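Long-range contacts in glucose-6-phosphate 1-dehydrogenase (Kluyveromyces lactis, PDB 7E6H), which catalyses oxidation of D-glucose 6-phosphate by NADP(+), probably the rate-limiting step that feeds NADPH and pentose phosphates into biosynthesis: residues L341-V346 against V369-P374; Q213-V218 against V331-R336; T42-Y47 against L81-Y86. All blocks are in the same frame, centred on the assembly; numbering follows the deposited sequence.

Interactions 1 and 2 belong to the mixed sheet of the C-terminal domain, their centres about 15 Å apart. Strand 212-220 joins them: it pairs with 333-338 in interaction 2 and, on its other flank, with 345-352, whose start opens interaction 1. They touch where V346 CG1 packs 3.9 Å from V218 O. By similarity K345 and R371 of interaction 1 and R336 of interaction 2 bind the second NADP(+), while Q373 belongs to the glucose 6-phosphate site. Interaction 3 stands apart in the NAD-binding domain, its centre about 37 Å from that of interaction 1 and about 45 Å from that of interaction 2, near residues assigned to the first NADP(+).

Interaction 1: L341-V346 against V369-P374; sequences LNEGKV and VIRIQP
I372 N donates to V346 O at 2.8 Å, with an N-H...O angle of 159°, and this backbone hydrogen bond ties the two segments together. The charged groups lie to one side of it. E343 and K345 form a salt bridge within 341-346, K345 NZ standing 3.1 Å from E343 OE2; NZ also pairs with E347. The R371 guanidinium is near this pair without bonding to it: NH2 is 4.3 Å from E343 OE1, close enough for attraction but too far for a salt bridge. Its stronger partner is N375, reached through NH1. The methylenes of K345 lie against the R371 guanidinium, the two side chains crossing at about a right angle, with K345 CD 3.2 Å from R371 NH2. With chi1 at -176°, K345 sends CG away from its own backbone nitrogen and its aliphatic part to the guanidinium. A serine in place of R371 would probably uncover these methylenes and leave N375 OD1 without its donor.

Packing continues around V346. V346 CG2 sits over the face of the Q373 amide, 3.4 Å from Q373 NE2, while CG1 meets I372 CD1 at 3.9 Å. The P374 ring adds CG, 3.7 Å from K345 CA. The contact closes the end of an antiparallel pairing, where strand 367-371 runs out as 345-352 begins in the C-terminal domain's mixed sheet. By similarity K345 and R371 line the second NADP(+) site, and Q373, beside Y184, belongs to the glucose 6-phosphate pocket.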
ATOM      1  N   LEU A 341      -8.564 -17.917   1.837  1.00 59.83           N
ATOM      2  CA  LEU A 341      -9.814 -17.949   1.101  1.00 59.44           C
ATOM      3  C   LEU A 341      -9.591 -18.771  -0.170  1.00 62.69           C
ATOM      4  O   LEU A 341      -8.640 -19.553  -0.259  1.00 64.09           O
ATOM      5  CB  LEU A 341     -10.295 -16.521   0.855  1.00 57.48           C
ATOM      6  CG  LEU A 341     -10.580 -15.757   2.153  1.00 56.41           C
ATOM      7  CD1 LEU A 341     -10.977 -14.303   1.902  1.00 49.65           C
ATOM      8  CD2 LEU A 341     -11.655 -16.476   2.967  1.00 58.54           C
ATOM      9  N   ASN A 342     -10.441 -18.595  -1.167  1.00 64.54           N
ATOM     10  CA  ASN A 342     -10.434 -19.461  -2.336  1.00 65.28           C
ATOM     11  C   ASN A 342      -9.629 -18.899  -3.500  1.00 61.25           C
ATOM     12  O   ASN A 342      -9.321 -19.638  -4.433  1.00 60.88           O
ATOM     13  CB  ASN A 342     -11.875 -19.710  -2.792  1.00 71.50           C
ATOM     14  CG  ASN A 342     -12.535 -18.445  -3.323  1.00 72.83           C
ATOM     15  OD1 ASN A 342     -12.927 -18.394  -4.482  1.00 74.28           O
ATOM     16  ND2 ASN A 342     -12.613 -17.409  -2.494  1.00 73.98           N
ATOM     17  N   GLU A 343      -9.298 -17.617  -3.487  1.00 60.23           N
ATOM     18  CA  GLU A 343      -8.592 -17.010  -4.604  1.00 60.48           C
ATOM     19  C   GLU A 343      -7.673 -15.923  -4.066  1.00 55.49           C
ATOM     20  O   GLU A 343      -7.653 -15.637  -2.865  1.00 54.38           O
ATOM     21  CB  GLU A 343      -9.573 -16.451  -5.637  1.00 59.34           C
ATOM     22  CG  GLU A 343     -10.596 -15.481  -5.050  1.00 59.74           C
ATOM     23  CD  GLU A 343     -11.536 -14.933  -6.098  1.00 62.32           C
ATOM     24  OE1 GLU A 343     -11.237 -15.140  -7.291  1.00 67.48           O
ATOM     25  OE2 GLU A 343     -12.567 -14.308  -5.737  1.00 62.25           O
ATOM     26  N   GLY A 344      -6.895 -15.320  -4.959  1.00 54.39           N
ATOM     27  CA  GLY A 344      -6.083 -14.174  -4.586  1.00 54.29           C
ATOM     28  C   GLY A 344      -6.436 -12.955  -5.411  1.00 49.65           C
ATOM     29  O   GLY A 344      -6.375 -13.016  -6.640  1.00 49.88           O
ATOM     30  N   LYS A 345      -6.774 -11.841  -4.764  1.00 50.48           N
ATOM     31  CA  LYS A 345      -7.517 -10.786  -5.441  1.00 47.61           C
ATOM     32  C   LYS A 345      -7.518  -9.522  -4.586  1.00 44.13           C
ATOM     33  O   LYS A 345      -7.665  -9.603  -3.366  1.00 42.79           O
ATOM     34  CB  LYS A 345      -8.952 -11.279  -5.686  1.00 50.76           C
ATOM     35  CG  LYS A 345      -9.847 -10.377  -6.464  1.00 50.53           C
ATOM     36  CD  LYS A 345     -11.123 -11.099  -6.849  1.00 56.25           C
ATOM     37  CE  LYS A 345     -12.114 -11.208  -5.704  1.00 56.77           C
ATOM     38  NZ  LYS A 345     -13.501 -11.368  -6.232  1.00 58.60           N
ATOM     39  N   VAL A 346      -7.377  -8.359  -5.223  1.00 42.18           N
ATOM     40  CA  VAL A 346      -7.598  -7.073  -4.563  1.00 40.53           C
ATOM     41  C   VAL A 346      -8.483  -6.237  -5.478  1.00 42.23           C
ATOM     42  O   VAL A 346      -8.147  -6.020  -6.647  1.00 43.89           O
ATOM     43  CB  VAL A 346      -6.280  -6.333  -4.252  1.00 46.88           C
ATOM     44  CG1 VAL A 346      -6.547  -4.996  -3.540  1.00 37.90           C
ATOM     45  CG2 VAL A 346      -5.299  -7.227  -3.457  1.00 43.35           C
ATOM     46  N   VAL A 369     -16.494  -2.494 -11.161  1.00 39.11           N
ATOM     47  CA  VAL A 369     -15.473  -3.314 -10.532  1.00 37.38           C
ATOM     48  C   VAL A 369     -14.124  -2.852 -11.048  1.00 41.05           C
ATOM     49  O   VAL A 369     -13.894  -2.830 -12.263  1.00 43.81           O
ATOM     50  CB  VAL A 369     -15.691  -4.807 -10.808  1.00 42.17           C
ATOM     51  CG1 VAL A 369     -14.614  -5.593 -10.140  1.00 42.44           C
ATOM     52  CG2 VAL A 369     -17.047  -5.237 -10.281  1.00 40.74           C
ATOM     53  N   ILE A 370     -13.253  -2.444 -10.128  1.00 41.28           N
ATOM     54  CA  ILE A 370     -11.852  -2.127 -10.408  1.00 41.86           C
ATOM     55  C   ILE A 370     -10.991  -3.230  -9.800  1.00 42.40           C
ATOM     56  O   ILE A 370     -10.849  -3.304  -8.573  1.00 43.18           O
ATOM     57  CB  ILE A 370     -11.456  -0.763  -9.836  1.00 37.93           C
ATOM     58  CG1 ILE A 370     -12.150   0.358 -10.584  1.00 39.28           C
ATOM     59  CG2 ILE A 370      -9.976  -0.578  -9.886  1.00 41.77           C
ATOM     60  CD1 ILE A 370     -12.697   1.382  -9.649  1.00 32.56           C
ATOM     61  N   ARG A 371     -10.418  -4.097 -10.630  1.00 43.45           N
ATOM     62  CA  ARG A 371      -9.451  -5.056 -10.110  1.00 46.69           C
ATOM     63  C   ARG A 371      -8.083  -4.397 -10.001  1.00 45.31           C
ATOM     64  O   ARG A 371      -7.536  -3.913 -10.998  1.00 47.51           O
ATOM     65  CB  ARG A 371      -9.360  -6.317 -10.974  1.00 47.23           C
ATOM     66  CG  ARG A 371      -8.912  -7.522 -10.136  1.00 47.95           C
ATOM     67  CD  ARG A 371      -9.001  -8.793 -10.903  1.00 61.30           C
ATOM     68  NE  ARG A 371      -9.864  -9.757 -10.243  1.00 64.82           N
ATOM     69  CZ  ARG A 371      -9.973 -11.027 -10.620  1.00 72.74           C
ATOM     70  NH1 ARG A 371      -9.271 -11.481 -11.652  1.00 79.81           N
ATOM     71  NH2 ARG A 371     -10.788 -11.853  -9.968  1.00 72.98           N
ATOM     72  N   ILE A 372      -7.491  -4.443  -8.807  1.00 43.78           N
ATOM     73  CA  ILE A 372      -6.160  -3.799  -8.587  1.00 48.53           C
ATOM     74  C   ILE A 372      -5.031  -4.797  -8.867  1.00 46.90           C
ATOM     75  O   ILE A 372      -4.350  -4.624  -9.897  1.00 45.39           O
ATOM     76  CB  ILE A 372      -6.066  -3.214  -7.165  1.00 45.82           C
ATOM     77  CG1 ILE A 372      -7.278  -2.338  -6.835  1.00 44.58           C
ATOM     78  CG2 ILE A 372      -4.758  -2.463  -6.979  1.00 42.63           C
ATOM     79  CD1 ILE A 372      -7.219  -1.709  -5.465  1.00 40.92           C
ATOM     80  N   GLN A 373      -4.841  -5.799  -8.000  1.00 45.11           N
ATOM     81  CA  GLN A 373      -3.678  -6.721  -8.153  1.00 50.40           C
ATOM     82  C   GLN A 373      -3.806  -7.635  -9.383  1.00 49.03           C
ATOM     83  O   GLN A 373      -3.000  -7.440 -10.314  1.00 46.80           O
ATOM     84  CB  GLN A 373      -3.345  -7.443  -6.842  1.00 46.80           C
ATOM     85  CG  GLN A 373      -2.044  -6.982  -6.207  1.00 46.94           C
ATOM     86  CD  GLN A 373      -2.300  -6.224  -4.930  1.00 46.80           C
ATOM     87  OE1 GLN A 373      -1.802  -6.576  -3.863  1.00 45.58           O
ATOM     88  NE2 GLN A 373      -3.089  -5.166  -5.030  1.00 46.04           N
ATOM     89  N   PRO A 374      -4.737  -8.618  -9.469  1.00 49.61           N
ATOM     90  CA  PRO A 374      -4.769  -9.534 -10.615  1.00 57.73           C
ATOM     91  C   PRO A 374      -5.236  -8.809 -11.881  1.00 62.26           C
ATOM     92  O   PRO A 374      -5.911  -7.814 -11.715  1.00 73.09           O
ATOM     93  CB  PRO A 374      -5.788 -10.619 -10.240  1.00 51.07           C
ATOM     94  CG  PRO A 374      -6.060 -10.399  -8.772  1.00 48.72           C
ATOM     95  CD  PRO A 374      -5.827  -8.923  -8.534  1.00 49.87           C
TER

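Interaction 2: Q213-V218 against V331-R336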
ATOM      1  N   GLN A 213     -25.089   2.902  -3.839  1.00 36.86           N
ATOM      2  CA  GLN A 213     -25.749   2.086  -2.833  1.00 35.48           C
ATOM      3  C   GLN A 213     -24.772   1.395  -1.910  1.00 37.77           C
ATOM      4  O   GLN A 213     -25.132   1.050  -0.777  1.00 38.59           O
ATOM      5  CB  GLN A 213     -26.547   0.986  -3.522  1.00 38.36           C
ATOM      6  CG  GLN A 213     -27.980   0.928  -3.204  1.00 45.16           C
ATOM      7  CD  GLN A 213     -28.684  -0.064  -4.095  1.00 46.19           C
ATOM      8  OE1 GLN A 213     -28.242  -1.211  -4.251  1.00 41.87           O
ATOM      9  NE2 GLN A 213     -29.796   0.369  -4.684  1.00 48.56           N
ATOM     10  N   SER A 214     -23.565   1.121  -2.401  1.00 35.09           N
ATOM     11  CA  SER A 214     -22.675   0.227  -1.689  1.00 34.23           C
ATOM     12  C   SER A 214     -21.257   0.375  -2.227  1.00 34.45           C
ATOM     13  O   SER A 214     -21.050   0.389  -3.450  1.00 33.91           O
ATOM     14  CB  SER A 214     -23.185  -1.209  -1.823  1.00 35.24           C
ATOM     15  OG  SER A 214     -22.120  -2.129  -1.741  1.00 38.49           O
ATOM     16  N   VAL A 215     -20.294   0.537  -1.319  1.00 30.74           N
ATOM     17  CA  VAL A 215     -18.876   0.652  -1.638  1.00 32.57           C
ATOM     18  C   VAL A 215     -18.141  -0.472  -0.916  1.00 32.95           C
ATOM     19  O   VAL A 215     -18.212  -0.572   0.315  1.00 33.80           O
ATOM     20  CB  VAL A 215     -18.308   2.018  -1.219  1.00 32.59           C
ATOM     21  CG1 VAL A 215     -16.783   2.048  -1.370  1.00 27.74           C
ATOM     22  CG2 VAL A 215     -18.992   3.166  -2.001  1.00 29.50           C
ATOM     23  N   GLN A 216     -17.415  -1.296  -1.669  1.00 33.60           N
ATOM     24  CA  GLN A 216     -16.615  -2.382  -1.103  1.00 35.38           C
ATOM     25  C   GLN A 216     -15.160  -2.296  -1.545  1.00 33.75           C
ATOM     26  O   GLN A 216     -14.875  -2.048  -2.722  1.00 31.62           O
ATOM     27  CB  GLN A 216     -17.154  -3.747  -1.514  1.00 32.36           C
ATOM     28  CG  GLN A 216     -18.496  -4.089  -0.925  1.00 33.19           C
ATOM     29  CD  GLN A 216     -18.990  -5.412  -1.433  1.00 37.33           C
ATOM     30  OE1 GLN A 216     -18.540  -6.477  -0.976  1.00 40.38           O
ATOM     31  NE2 GLN A 216     -19.894  -5.370  -2.406  1.00 38.84           N
ATOM     32  N   VAL A 217     -14.248  -2.512  -0.599  1.00 34.39           N
ATOM     33  CA  VAL A 217     -12.836  -2.773  -0.885  1.00 32.94           C
ATOM     34  C   VAL A 217     -12.520  -4.176  -0.384  1.00 34.26           C
ATOM     35  O   VAL A 217     -12.766  -4.488   0.788  1.00 34.73           O
ATOM     36  CB  VAL A 217     -11.901  -1.747  -0.219  1.00 32.09           C
ATOM     37  CG1 VAL A 217     -10.513  -1.937  -0.747  1.00 32.80           C
ATOM     38  CG2 VAL A 217     -12.369  -0.339  -0.470  1.00 28.61           C
ATOM     39  N   VAL A 218     -11.975  -5.014  -1.262  1.00 33.13           N
ATOM     40  CA  VAL A 218     -11.965  -6.455  -1.061  1.00 36.64           C
ATOM     41  C   VAL A 218     -10.534  -6.958  -1.227  1.00 41.24           C
ATOM     42  O   VAL A 218      -9.852  -6.596  -2.197  1.00 40.33           O
ATOM     43  CB  VAL A 218     -12.904  -7.161  -2.057  1.00 38.78           C
ATOM     44  CG1 VAL A 218     -12.881  -8.664  -1.847  1.00 34.76           C
ATOM     45  CG2 VAL A 218     -14.330  -6.574  -1.981  1.00 34.83           C
ATOM     46  N   VAL A 331     -24.349   6.142   3.053  1.00 39.01           N
ATOM     47  CA  VAL A 331     -23.892   5.061   2.179  1.00 39.24           C
ATOM     48  C   VAL A 331     -23.103   4.033   2.985  1.00 42.40           C
ATOM     49  O   VAL A 331     -22.068   4.372   3.576  1.00 38.05           O
ATOM     50  CB  VAL A 331     -23.038   5.590   1.022  1.00 38.14           C
ATOM     51  CG1 VAL A 331     -22.452   4.438   0.241  1.00 32.87           C
ATOM     52  CG2 VAL A 331     -23.865   6.487   0.126  1.00 40.32           C
ATOM     53  N   PRO A 332     -23.525   2.766   3.008  1.00 41.88           N
ATOM     54  CA  PRO A 332     -22.765   1.742   3.741  1.00 40.14           C
ATOM     55  C   PRO A 332     -21.493   1.357   2.998  1.00 39.40           C
ATOM     56  O   PRO A 332     -21.518   1.051   1.804  1.00 38.62           O
ATOM     57  CB  PRO A 332     -23.743   0.561   3.827  1.00 39.75           C
ATOM     58  CG  PRO A 332     -24.983   0.996   3.114  1.00 39.87           C
ATOM     59  CD  PRO A 332     -24.672   2.194   2.295  1.00 36.53           C
ATOM     60  N   ILE A 333     -20.384   1.346   3.729  1.00 38.91           N
ATOM     61  CA  ILE A 333     -19.076   1.002   3.191  1.00 36.41           C
ATOM     62  C   ILE A 333     -18.564  -0.237   3.916  1.00 39.18           C
ATOM     63  O   ILE A 333     -18.580  -0.293   5.154  1.00 39.44           O
ATOM     64  CB  ILE A 333     -18.091   2.170   3.341  1.00 35.76           C
ATOM     65  CG1 ILE A 333     -18.507   3.338   2.449  1.00 33.35           C
ATOM     66  CG2 ILE A 333     -16.679   1.706   3.054  1.00 32.74           C
ATOM     67  CD1 ILE A 333     -18.177   4.674   3.051  1.00 33.53           C
ATOM     68  N   VAL A 334     -18.122  -1.232   3.150  1.00 34.47           N
ATOM     69  CA  VAL A 334     -17.570  -2.451   3.709  1.00 34.97           C
ATOM     70  C   VAL A 334     -16.140  -2.598   3.219  1.00 35.55           C
ATOM     71  O   VAL A 334     -15.852  -2.397   2.032  1.00 36.45           O
ATOM     72  CB  VAL A 334     -18.412  -3.682   3.336  1.00 35.87           C
ATOM     73  CG1 VAL A 334     -17.708  -4.972   3.778  1.00 35.78           C
ATOM     74  CG2 VAL A 334     -19.769  -3.579   3.996  1.00 36.85           C
ATOM     75  N   MET A 335     -15.243  -2.897   4.144  1.00 34.72           N
ATOM     76  CA  MET A 335     -13.902  -3.369   3.846  1.00 35.89           C
ATOM     77  C   MET A 335     -13.831  -4.803   4.348  1.00 35.57           C
ATOM     78  O   MET A 335     -14.251  -5.083   5.473  1.00 38.30           O
ATOM     79  CB  MET A 335     -12.850  -2.483   4.525  1.00 35.36           C
ATOM     80  CG  MET A 335     -12.148  -1.494   3.581  1.00 38.68           C
ATOM     81  SD  MET A 335     -11.123  -0.220   4.399  1.00 48.30           S
ATOM     82  CE  MET A 335     -10.756  -1.002   5.954  1.00 34.71           C
ATOM     83  N   ARG A 336     -13.365  -5.719   3.505  1.00 35.47           N
ATOM     84  CA  ARG A 336     -13.247  -7.112   3.910  1.00 35.36           C
ATOM     85  C   ARG A 336     -11.933  -7.693   3.407  1.00 39.40           C
ATOM     86  O   ARG A 336     -11.537  -7.463   2.258  1.00 37.49           O
ATOM     87  CB  ARG A 336     -14.426  -7.960   3.408  1.00 38.52           C
ATOM     88  CG  ARG A 336     -14.912  -7.687   1.991  1.00 35.70           C
ATOM     89  CD  ARG A 336     -16.071  -8.611   1.685  1.00 36.97           C
ATOM     90  NE  ARG A 336     -16.728  -8.307   0.413  1.00 41.09           N
ATOM     91  CZ  ARG A 336     -16.651  -9.073  -0.674  1.00 40.73           C
ATOM     92  NH1 ARG A 336     -15.925 -10.182  -0.655  1.00 38.29           N
ATOM     93  NH2 ARG A 336     -17.274  -8.715  -1.787  1.00 37.45           N
TER
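V215 to V218 pair with I333 to R336 as a parallel step inside the mixed sheet of the C-terminal domain, the short strand axes 17° apart. By similarity, R336 binds the second NADP(+). The backbone ladder runs V334 N to V215 O (2.9 Å), V217 N to V334 O (3.1 Å) and R336 N to V217 O (3.0 Å); a weak bond from V215 N to P332 O precedes it. On the other flank of strand 212-220, Q213 and S214 both face Q351 in a classic beta bulge.

V215, V217, I333 and M335 share one face, which helix 236-254 covers through L246, L250 and M242. Here V217 CB meets M335 CG at 3.8 Å. The other face carries Q216, V218, V334 and R336, with L475 of helix 471-476 against it. R336 leaves its backbone with CG between N and the carbonyl carbon (chi1 41°), then runs extended to NE. Side-on, R336 NE and NH2 both bond to Q216 OE1, at 2.9 and 2.7 Å. The oxygen lies in the guanidinium plane, although the amide plane is turned 38° from it. V218 CG2 sits over one face of the R336 guanidinium, 3.5 Å above the plane and offset toward the rim.

One buried amide oxygen thus takes two N-H groups; with the valine they probably hold the guanidinium against turning, and its charge probably polarises the Q216 carbonyl.

Interaction 3: T42-Y47 against L81-Y86; sequences TKIIGY and LSMVSY
I44 packs against M83 and V84, and its side chain can be followed outward atom by atom. I44 CB sits 3.6 Å from M83 O and 3.8 Å from V84 CG2. At CB the chain forks. CG2, anti to the backbone N, continues along V84 and meets the same CG2 methyl of that valine. I44 CG1, on the branch beside the backbone N (chi1 -51°), passes 4.1 Å from M83 O, and I44 CD1 at the tip ends 4.2 Å from V84 CG2 and 4.3 Å from M83 CB. F26 and L29 of helix 19-34 also pack on I44, and F26 reaches V84 as well.

The backbones form a parallel ladder: I44 N bonds to M83 O (3.1 Å), S85 N to I44 O (2.9 Å) and G46 N to S85 O (2.7 Å). Strands 43-48 and 84-88 are the second and third of the Rossmann-type sheet, whose order begins 3-2-1 and puts 84-88 at the outside. A crossover containing helices 54-61 and 74-82 joins them, and 74-82 leads into M83.

From there M83 bends at chi3 (38°) and brings CE to T42, near the O and CB of that residue. On the opposite sheet face from I44 and V84, S85 OG rests against I45 CG1. Farther along, the Y86 ring approaches G46 O obliquely through CD2, while its OH bonds to S50 O. G46 lies close to A16, which by similarity contacts the first NADP(+).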
ATOM      1  N   THR A  42      24.364   8.548 -10.454  1.00 76.30           N
ATOM      2  CA  THR A  42      23.888   8.286  -9.105  1.00 75.75           C
ATOM      3  C   THR A  42      24.875   7.390  -8.371  1.00 75.94           C
ATOM      4  O   THR A  42      25.332   6.379  -8.910  1.00 78.42           O
ATOM      5  CB  THR A  42      22.501   7.643  -9.128  1.00 75.28           C
ATOM      6  OG1 THR A  42      21.669   8.296 -10.095  1.00 74.52           O
ATOM      7  CG2 THR A  42      21.848   7.727  -7.753  1.00 73.42           C
ATOM      8  N   LYS A  43      25.223   7.770  -7.148  1.00 72.06           N
ATOM      9  CA  LYS A  43      25.999   6.902  -6.276  1.00 72.34           C
ATOM     10  C   LYS A  43      25.035   6.110  -5.408  1.00 69.13           C
ATOM     11  O   LYS A  43      24.179   6.696  -4.738  1.00 69.79           O
ATOM     12  CB  LYS A  43      26.968   7.704  -5.410  1.00 74.54           C
ATOM     13  CG  LYS A  43      28.169   6.898  -5.003  1.00 72.98           C
ATOM     14  CD  LYS A  43      29.038   7.632  -4.012  1.00 74.24           C
ATOM     15  CE  LYS A  43      30.419   7.025  -4.017  1.00 78.61           C
ATOM     16  NZ  LYS A  43      30.369   5.626  -4.542  1.00 82.51           N
ATOM     17  N   ILE A  44      25.148   4.784  -5.443  1.00 70.86           N
ATOM     18  CA  ILE A  44      24.310   3.905  -4.633  1.00 70.24           C
ATOM     19  C   ILE A  44      25.203   3.201  -3.629  1.00 69.72           C
ATOM     20  O   ILE A  44      26.143   2.494  -4.014  1.00 69.72           O
ATOM     21  CB  ILE A  44      23.517   2.903  -5.489  1.00 71.19           C
ATOM     22  CG1 ILE A  44      22.764   3.622  -6.615  1.00 72.32           C
ATOM     23  CG2 ILE A  44      22.535   2.138  -4.638  1.00 64.62           C
ATOM     24  CD1 ILE A  44      22.324   2.706  -7.751  1.00 70.28           C
ATOM     25  N   ILE A  45      24.923   3.415  -2.344  1.00 67.17           N
ATOM     26  CA  ILE A  45      25.711   2.849  -1.251  1.00 69.28           C
ATOM     27  C   ILE A  45      24.788   2.022  -0.369  1.00 65.45           C
ATOM     28  O   ILE A  45      23.749   2.509   0.084  1.00 64.20           O
ATOM     29  CB  ILE A  45      26.409   3.934  -0.406  1.00 65.97           C
ATOM     30  CG1 ILE A  45      27.369   4.763  -1.252  1.00 69.54           C
ATOM     31  CG2 ILE A  45      27.184   3.297   0.726  1.00 66.15           C
ATOM     32  CD1 ILE A  45      27.597   6.169  -0.708  1.00 67.28           C
ATOM     33  N   GLY A  46      25.180   0.771  -0.109  1.00 65.68           N
ATOM     34  CA  GLY A  46      24.466  -0.083   0.820  1.00 64.11           C
ATOM     35  C   GLY A  46      25.169  -0.087   2.161  1.00 66.74           C
ATOM     36  O   GLY A  46      26.390  -0.244   2.233  1.00 69.82           O
ATOM     37  N   TYR A  47      24.386   0.078   3.230  1.00 65.78           N
ATOM     38  CA  TYR A  47      24.907   0.168   4.591  1.00 66.30           C
ATOM     39  C   TYR A  47      24.226  -0.873   5.469  1.00 67.85           C
ATOM     40  O   TYR A  47      22.993  -1.007   5.429  1.00 65.94           O
ATOM     41  CB  TYR A  47      24.692   1.580   5.162  1.00 61.04           C
ATOM     42  CG  TYR A  47      25.376   1.873   6.487  1.00 64.61           C
ATOM     43  CD1 TYR A  47      24.942   1.283   7.675  1.00 64.75           C
ATOM     44  CD2 TYR A  47      26.440   2.762   6.555  1.00 64.84           C
ATOM     45  CE1 TYR A  47      25.550   1.560   8.883  1.00 61.93           C
ATOM     46  CE2 TYR A  47      27.056   3.046   7.759  1.00 66.49           C
ATOM     47  CZ  TYR A  47      26.607   2.441   8.921  1.00 66.90           C
ATOM     48  OH  TYR A  47      27.227   2.721  10.121  1.00 70.87           O
ATOM     49  N   LEU A  81      25.403  -2.463 -11.468  1.00 82.13           N
ATOM     50  CA  LEU A  81      26.166  -2.949 -10.323  1.00 81.27           C
ATOM     51  C   LEU A  81      27.393  -2.081 -10.056  1.00 82.91           C
ATOM     52  O   LEU A  81      27.727  -1.814  -8.896  1.00 81.94           O
ATOM     53  CB  LEU A  81      26.580  -4.403 -10.538  1.00 82.64           C
ATOM     54  CG  LEU A  81      25.596  -5.572 -10.438  1.00 82.30           C
ATOM     55  CD1 LEU A  81      25.049  -5.716  -9.013  1.00 79.63           C
ATOM     56  CD2 LEU A  81      24.489  -5.511 -11.467  1.00 86.86           C
ATOM     57  N   SER A  82      28.078  -1.630 -11.118  1.00 85.56           N
ATOM     58  CA  SER A  82      29.251  -0.769 -10.962  1.00 85.01           C
ATOM     59  C   SER A  82      28.929   0.524 -10.220  1.00 82.96           C
ATOM     60  O   SER A  82      29.834   1.122  -9.629  1.00 83.51           O
ATOM     61  CB  SER A  82      29.866  -0.439 -12.330  1.00 88.81           C
ATOM     62  OG  SER A  82      29.483   0.857 -12.783  1.00 87.89           O
ATOM     63  N   MET A  83      27.667   0.967 -10.235  1.00 82.51           N
ATOM     64  CA  MET A  83      27.232   2.137  -9.477  1.00 79.65           C
ATOM     65  C   MET A  83      26.994   1.838  -8.005  1.00 75.33           C
ATOM     66  O   MET A  83      26.695   2.766  -7.245  1.00 77.46           O
ATOM     67  CB  MET A  83      25.943   2.712 -10.074  1.00 77.17           C
ATOM     68  CG  MET A  83      25.786   2.492 -11.559  1.00 76.71           C
ATOM     69  SD  MET A  83      24.259   3.185 -12.209  1.00 84.88           S
ATOM     70  CE  MET A  83      24.128   4.702 -11.263  1.00 79.62           C
ATOM     71  N   VAL A  84      27.124   0.583  -7.589  1.00 80.57           N
ATOM     72  CA  VAL A  84      26.730   0.139  -6.259  1.00 77.56           C
ATOM     73  C   VAL A  84      27.971  -0.159  -5.439  1.00 79.49           C
ATOM     74  O   VAL A  84      28.920  -0.794  -5.921  1.00 82.42           O
ATOM     75  CB  VAL A  84      25.816  -1.095  -6.336  1.00 76.37           C
ATOM     76  CG1 VAL A  84      26.064  -2.024  -5.159  1.00 70.45           C
ATOM     77  CG2 VAL A  84      24.367  -0.654  -6.392  1.00 72.73           C
ATOM     78  N   SER A  85      27.959   0.297  -4.194  1.00 75.52           N
ATOM     79  CA  SER A  85      29.048   0.050  -3.263  1.00 77.51           C
ATOM     80  C   SER A  85      28.452  -0.287  -1.903  1.00 72.36           C
ATOM     81  O   SER A  85      27.248  -0.130  -1.676  1.00 70.13           O
ATOM     82  CB  SER A  85      29.997   1.254  -3.205  1.00 75.62           C
ATOM     83  OG  SER A  85      29.631   2.153  -2.176  1.00 75.72           O
ATOM     84  N   TYR A  86      29.304  -0.778  -0.999  1.00 77.26           N
ATOM     85  CA  TYR A  86      28.871  -1.178   0.335  1.00 76.34           C
ATOM     86  C   TYR A  86      29.798  -0.591   1.393  1.00 72.76           C
ATOM     87  O   TYR A  86      31.007  -0.439   1.173  1.00 74.78           O
ATOM     88  CB  TYR A  86      28.819  -2.711   0.478  1.00 76.81           C
ATOM     89  CG  TYR A  86      28.280  -3.216   1.807  1.00 75.97           C
ATOM     90  CD1 TYR A  86      29.135  -3.463   2.874  1.00 77.67           C
ATOM     91  CD2 TYR A  86      26.925  -3.472   1.987  1.00 74.80           C
ATOM     92  CE1 TYR A  86      28.667  -3.931   4.081  1.00 75.99           C
ATOM     93  CE2 TYR A  86      26.441  -3.947   3.200  1.00 76.10           C
ATOM     94  CZ  TYR A  86      27.324  -4.171   4.249  1.00 76.86           C
ATOM     95  OH  TYR A  86      26.879  -4.646   5.464  1.00 72.72           O
TER